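Local atomic coordinates of apical membrane antigen AMA1 (Toxoplasma gondii ME49, PDB entry 4YIV), a protein that takes part in host cell invasion as a microneme protein of the moving junction between the parasite's apical tip and the host cell membrane. Residues A[74-86]-A[93-105]. Sequence-based numbering, arbitrary orientation.
Sequences PPYRNNFLEDVPT and SGNPLPGGFNLNF
Backbone hydrogen bonds join Glu82, Asp83 and Val84 to Gly100 and Asn102, although neither segment forms a regular strand. Asn102 N donates to Glu82 O and Val84 N to Asn102 O (2.9 Å), so Asn102 bonds the residues on either side of Asp83, the parallel pattern of a single beta bridge. Outside it, Gly100 N donates to Asp83 O (2.9 Å, at 172°). The Asn79–Glu82 type I turn also offers Phe80 O, which accepts from Phe101 N (2.7 Å). Gly100 lies against this turn, its CA 3.1 Å from Glu82 O, so the backbones pack without an intervening side chain. Water 1 accepts from Gly99 N and donates to Pro75 O.

Among side chains, Asn102 ND2 meets Asp83 OD1 at 2.8 Å, with amide and carboxylate only 3° from coplanar. Asn102 CG, anti to the backbone N (chi1 -169°), carries the amide there; its OD1 is held by Ser114 and His169, while Arg112 forms a salt bridge with Asp83 OD1. Tyr76 OH donates to an in-plane lone pair of Pro96 O (2.7 Å).

In the apolar packing, the Pro98 ring lies between Tyr76 and Pro85, its CB 3.8 Å from Tyr76 CE1 and its CG equally close to Pro85 CB.

Within the AMA1 family region (PAN clan), where Phe80 and Phe101 pack on strand 65-68, four of seven hydrogen bonds joining the loops around helix 87-93 are main-chain; side chains supply the rest. Bonded to both Asn102 and Arg112, Asp83 is probably ionised.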
loop_
_atom_site.group_PDB
_atom_site.type_symbol
_atom_site.label_atom_id
_atom_site.label_comp_id
_atom_site.label_asym_id
_atom_site.label_seq_id
_atom_site.Cartn_x
_atom_site.Cartn_y
_atom_site.Cartn_z
ATOM N N PRO A 74 25.287 -14.643 11.976
ATOM C CA PRO A 74 24.544 -14.985 13.200
ATOM C C PRO A 74 24.855 -13.985 14.295
ATOM O O PRO A 74 25.990 -13.510 14.346
ATOM C CB PRO A 74 25.061 -16.373 13.551
ATOM C CG PRO A 74 25.512 -16.956 12.229
ATOM C CD PRO A 74 26.032 -15.798 11.431
ATOM N N PRO A 75 23.878 -13.657 15.154
ATOM C CA PRO A 75 22.527 -14.215 15.207
ATOM C C PRO A 75 21.513 -13.455 14.336
ATOM O O PRO A 75 20.320 -13.612 14.546
ATOM C CB PRO A 75 22.168 -14.074 16.685
ATOM C CG PRO A 75 22.847 -12.818 17.099
ATOM C CD PRO A 75 24.134 -12.759 16.296
ATOM N N TYR A 76 21.984 -12.688 13.371
ATOM C CA TYR A 76 21.125 -11.741 12.670
ATOM C C TYR A 76 20.473 -12.380 11.447
ATOM O O TYR A 76 21.147 -13.027 10.647
ATOM C CB TYR A 76 21.924 -10.490 12.259
ATOM C CG TYR A 76 22.414 -9.696 13.428
ATOM C CD1 TYR A 76 21.581 -8.810 14.097
ATOM C CD2 TYR A 76 23.711 -9.837 13.889
ATOM C CE1 TYR A 76 22.024 -8.073 15.221
ATOM C CE2 TYR A 76 24.161 -9.135 15.005
ATOM C CZ TYR A 76 23.343 -8.253 15.662
ATOM O OH TYR A 76 23.848 -7.561 16.750
ATOM N N ARG A 77 19.162 -12.170 11.298
ATOM C CA ARG A 77 18.398 -12.763 10.204
ATOM C C ARG A 77 17.953 -11.774 9.124
ATOM O O ARG A 77 17.532 -12.200 8.061
ATOM C CB ARG A 77 17.176 -13.482 10.776
ATOM C CG ARG A 77 17.548 -14.683 11.658
ATOM C CD ARG A 77 17.701 -15.938 10.826
ATOM N NE ARG A 77 17.751 -17.126 11.674
ATOM C CZ ARG A 77 16.729 -17.582 12.396
ATOM N NH1 ARG A 77 15.555 -16.956 12.384
ATOM N NH2 ARG A 77 16.880 -18.674 13.138
ATOM N N ASN A 78 18.095 -10.473 9.375
ATOM C CA ASN A 78 17.617 -9.428 8.468
ATOM C C ASN A 78 16.204 -9.691 7.945
ATOM O O ASN A 78 15.927 -9.607 6.747
ATOM C CB ASN A 78 18.604 -9.253 7.318
ATOM C CG ASN A 78 19.770 -8.363 7.720
ATOM O OD1 ASN A 78 19.583 -7.187 8.024
ATOM N ND2 ASN A 78 20.963 -8.937 7.796
ATOM N N ASN A 79 15.330 -10.036 8.880
ATOM C CA ASN A 79 13.927 -10.290 8.583
ATOM C C ASN A 79 12.987 -9.647 9.599
ATOM O O ASN A 79 12.951 -10.006 10.779
ATOM C CB ASN A 79 13.727 -11.807 8.528
ATOM C CG ASN A 79 12.291 -12.229 8.244
ATOM O OD1 ASN A 79 11.402 -11.420 7.967
ATOM N ND2 ASN A 79 12.068 -13.534 8.306
ATOM N N PHE A 80 12.182 -8.701 9.126
ATOM C CA PHE A 80 11.405 -7.874 10.043
ATOM C C PHE A 80 10.257 -8.633 10.639
ATOM O O PHE A 80 9.659 -8.181 11.604
ATOM C CB PHE A 80 10.921 -6.608 9.328
ATOM C CG PHE A 80 9.700 -6.783 8.435
ATOM C CD1 PHE A 80 9.704 -7.609 7.313
ATOM C CD2 PHE A 80 8.578 -6.006 8.676
ATOM C CE1 PHE A 80 8.584 -7.701 6.502
ATOM C CE2 PHE A 80 7.469 -6.082 7.876
ATOM C CZ PHE A 80 7.467 -6.929 6.776
ATOM N N LEU A 81 9.952 -9.800 10.077
ATOM C CA LEU A 81 8.897 -10.632 10.635
ATOM C C LEU A 81 9.384 -11.521 11.807
ATOM O O LEU A 81 8.579 -12.147 12.495
ATOM C CB LEU A 81 8.266 -11.464 9.526
ATOM C CG LEU A 81 7.513 -10.653 8.453
ATOM C CD1 LEU A 81 6.839 -11.601 7.443
ATOM C CD2 LEU A 81 6.485 -9.650 9.070
ATOM N N GLU A 82 10.687 -11.556 12.057
ATOM C CA GLU A 82 11.190 -12.209 13.265
ATOM C C GLU A 82 10.700 -11.460 14.508
ATOM O O GLU A 82 10.478 -10.241 14.463
ATOM C CB GLU A 82 12.737 -12.264 13.256
ATOM C CG GLU A 82 13.332 -13.066 12.119
ATOM C CD GLU A 82 13.551 -14.531 12.446
ATOM O OE1 GLU A 82 13.384 -15.366 11.531
ATOM O OE2 GLU A 82 13.910 -14.852 13.602
ATOM N N ASP A 83 10.531 -12.186 15.617
ATOM C CA ASP A 83 10.238 -11.596 16.916
ATOM C C ASP A 83 11.167 -10.443 17.311
ATOM O O ASP A 83 12.384 -10.504 17.048
ATOM C CB ASP A 83 10.355 -12.670 18.013
ATOM C CG ASP A 83 9.097 -13.517 18.173
ATOM O OD1 ASP A 83 8.086 -13.270 17.489
ATOM O OD2 ASP A 83 9.118 -14.437 19.014
ATOM N N VAL A 84 10.617 -9.415 17.964
ATOM C CA VAL A 84 11.456 -8.481 18.716
ATOM C C VAL A 84 12.304 -9.287 19.710
ATOM O O VAL A 84 11.852 -10.292 20.262
ATOM C CB VAL A 84 10.647 -7.400 19.473
ATOM C CG1 VAL A 84 9.886 -6.534 18.438
ATOM C CG2 VAL A 84 9.683 -8.016 20.463
ATOM N N PRO A 85 13.538 -8.846 19.932
ATOM C CA PRO A 85 14.468 -9.622 20.759
ATOM C C PRO A 85 14.156 -9.513 22.217
ATOM O O PRO A 85 13.637 -8.491 22.682
ATOM C CB PRO A 85 15.829 -8.976 20.454
ATOM C CG PRO A 85 15.507 -7.558 20.170
ATOM C CD PRO A 85 14.176 -7.634 19.387
ATOM N N THR A 86 14.484 -10.561 22.953
ATOM C CA THR A 86 14.397 -10.516 24.414
ATOM C C THR A 86 15.650 -9.834 24.934
ATOM O O THR A 86 16.621 -9.718 24.197
ATOM C CB THR A 86 14.329 -11.917 25.009
ATOM O OG1 THR A 86 15.576 -12.580 24.738
ATOM C CG2 THR A 86 13.163 -12.714 24.391
ATOM N N SER A 93 23.851 -10.919 21.518
ATOM C CA SER A 93 24.282 -10.436 20.214
ATOM C C SER A 93 25.198 -9.220 20.318
ATOM O O SER A 93 26.024 -8.985 19.438
ATOM C CB SER A 93 23.058 -10.083 19.350
ATOM O OG SER A 93 22.362 -8.968 19.891
ATOM N N GLY A 94 25.022 -8.422 21.362
ATOM C CA GLY A 94 25.584 -7.073 21.383
ATOM C C GLY A 94 24.850 -6.190 20.369
ATOM O O GLY A 94 23.805 -6.601 19.853
ATOM N N ASN A 95 25.364 -4.988 20.091
ATOM C CA ASN A 95 24.694 -4.058 19.170
ATOM C C ASN A 95 24.890 -4.464 17.706
ATOM O O ASN A 95 25.937 -4.972 17.353
ATOM C CB ASN A 95 25.218 -2.632 19.356
ATOM C CG ASN A 95 24.691 -1.977 20.588
ATOM O OD1 ASN A 95 23.578 -2.241 21.025
ATOM N ND2 ASN A 95 25.497 -1.108 21.169
ATOM N N PRO A 96 23.895 -4.210 16.830
ATOM C CA PRO A 96 22.567 -3.653 17.092
ATOM C C PRO A 96 21.600 -4.727 17.606
ATOM O O PRO A 96 21.941 -5.918 17.672
ATOM C CB PRO A 96 22.143 -3.139 15.712
ATOM C CG PRO A 96 22.687 -4.148 14.775
ATOM C CD PRO A 96 24.050 -4.536 15.396
ATOM N N LEU A 97 20.412 -4.291 17.991
ATOM C CA LEU A 97 19.342 -5.205 18.355
ATOM C C LEU A 97 19.219 -6.279 17.296
ATOM O O LEU A 97 19.237 -5.983 16.097
ATOM C CB LEU A 97 18.019 -4.450 18.498
ATOM C CG LEU A 97 17.954 -3.479 19.671
ATOM C CD1 LEU A 97 16.883 -2.442 19.406
ATOM C CD2 LEU A 97 17.680 -4.225 20.972
ATOM N N PRO A 98 19.145 -7.546 17.721
ATOM C CA PRO A 98 18.875 -8.589 16.744
ATOM C C PRO A 98 17.342 -8.735 16.535
ATOM O O PRO A 98 16.562 -7.890 16.994
ATOM C CB PRO A 98 19.488 -9.838 17.399
ATOM C CG PRO A 98 19.264 -9.595 18.884
ATOM C CD PRO A 98 19.307 -8.087 19.087
ATOM N N GLY A 99 16.933 -9.785 15.847
ATOM C CA GLY A 99 15.510 -10.097 15.710
ATOM C C GLY A 99 14.815 -9.187 14.699
ATOM O O GLY A 99 15.451 -8.629 13.787
ATOM N N GLY A 100 13.496 -9.038 14.848
ATOM C CA GLY A 100 12.727 -8.215 13.930
ATOM C C GLY A 100 11.698 -7.381 14.651
ATOM O O GLY A 100 11.942 -6.865 15.762
ATOM N N PHE A 101 10.537 -7.235 14.017
ATOM C CA PHE A 101 9.535 -6.268 14.442
ATOM C C PHE A 101 8.322 -6.937 15.074
ATOM O O PHE A 101 7.488 -6.248 15.657
ATOM C CB PHE A 101 9.045 -5.436 13.269
ATOM C CG PHE A 101 10.004 -4.373 12.776
ATOM C CD1 PHE A 101 11.313 -4.277 13.221
ATOM C CD2 PHE A 101 9.563 -3.466 11.845
ATOM C CE1 PHE A 101 12.140 -3.274 12.735
ATOM C CE2 PHE A 101 10.370 -2.492 11.349
ATOM C CZ PHE A 101 11.677 -2.385 11.812
ATOM N N ASN A 102 8.214 -8.249 14.902
ATOM C CA ASN A 102 7.068 -9.014 15.371
ATOM C C ASN A 102 6.845 -9.006 16.872
ATOM O O ASN A 102 7.776 -9.161 17.649
ATOM C CB ASN A 102 7.178 -10.457 14.872
ATOM C CG ASN A 102 5.911 -11.251 15.097
ATOM O OD1 ASN A 102 4.891 -11.000 14.468
ATOM N ND2 ASN A 102 5.977 -12.225 15.989
ATOM N N LEU A 103 5.590 -8.842 17.266
ATOM C CA LEU A 103 5.245 -8.815 18.670
ATOM C C LEU A 103 5.506 -10.207 19.225
ATOM O O LEU A 103 5.009 -11.192 18.699
ATOM C CB LEU A 103 3.778 -8.421 18.816
ATOM C CG LEU A 103 3.161 -8.392 20.207
ATOM C CD1 LEU A 103 2.141 -7.273 20.275
ATOM C CD2 LEU A 103 2.496 -9.726 20.481
ATOM N N ASN A 104 6.293 -10.272 20.292
ATOM C CA ASN A 104 6.663 -11.544 20.904
ATOM C C ASN A 104 5.926 -11.915 22.183
ATOM O O ASN A 104 6.241 -12.919 22.805
ATOM C CB ASN A 104 8.170 -11.599 21.139
ATOM C CG ASN A 104 8.616 -10.690 22.261
ATOM O OD1 ASN A 104 7.807 -10.012 22.882
ATOM N ND2 ASN A 104 9.908 -10.682 22.532
ATOM N N PHE A 105 4.956 -11.103 22.569
ATOM C CA PHE A 105 4.180 -11.360 23.777
ATOM C C PHE A 105 3.346 -12.630 23.706
ATOM O O PHE A 105 2.984 -13.101 22.622
ATOM C CB PHE A 105 3.246 -10.184 24.078
ATOM C CG PHE A 105 3.951 -8.870 24.296
ATOM C CD1 PHE A 105 5.259 -8.827 24.735
ATOM C CD2 PHE A 105 3.295 -7.673 24.058
ATOM C CE1 PHE A 105 5.902 -7.611 24.926
ATOM C CE2 PHE A 105 3.934 -6.465 24.248
ATOM C CZ PHE A 105 5.234 -6.439 24.681
HETATM O O HOH W 1 17.827 -12.070 14.313
HETATM O O HOH W 2 15.862 -10.303 11.818
HETATM O O HOH W 3 11.145 -8.499 24.472
#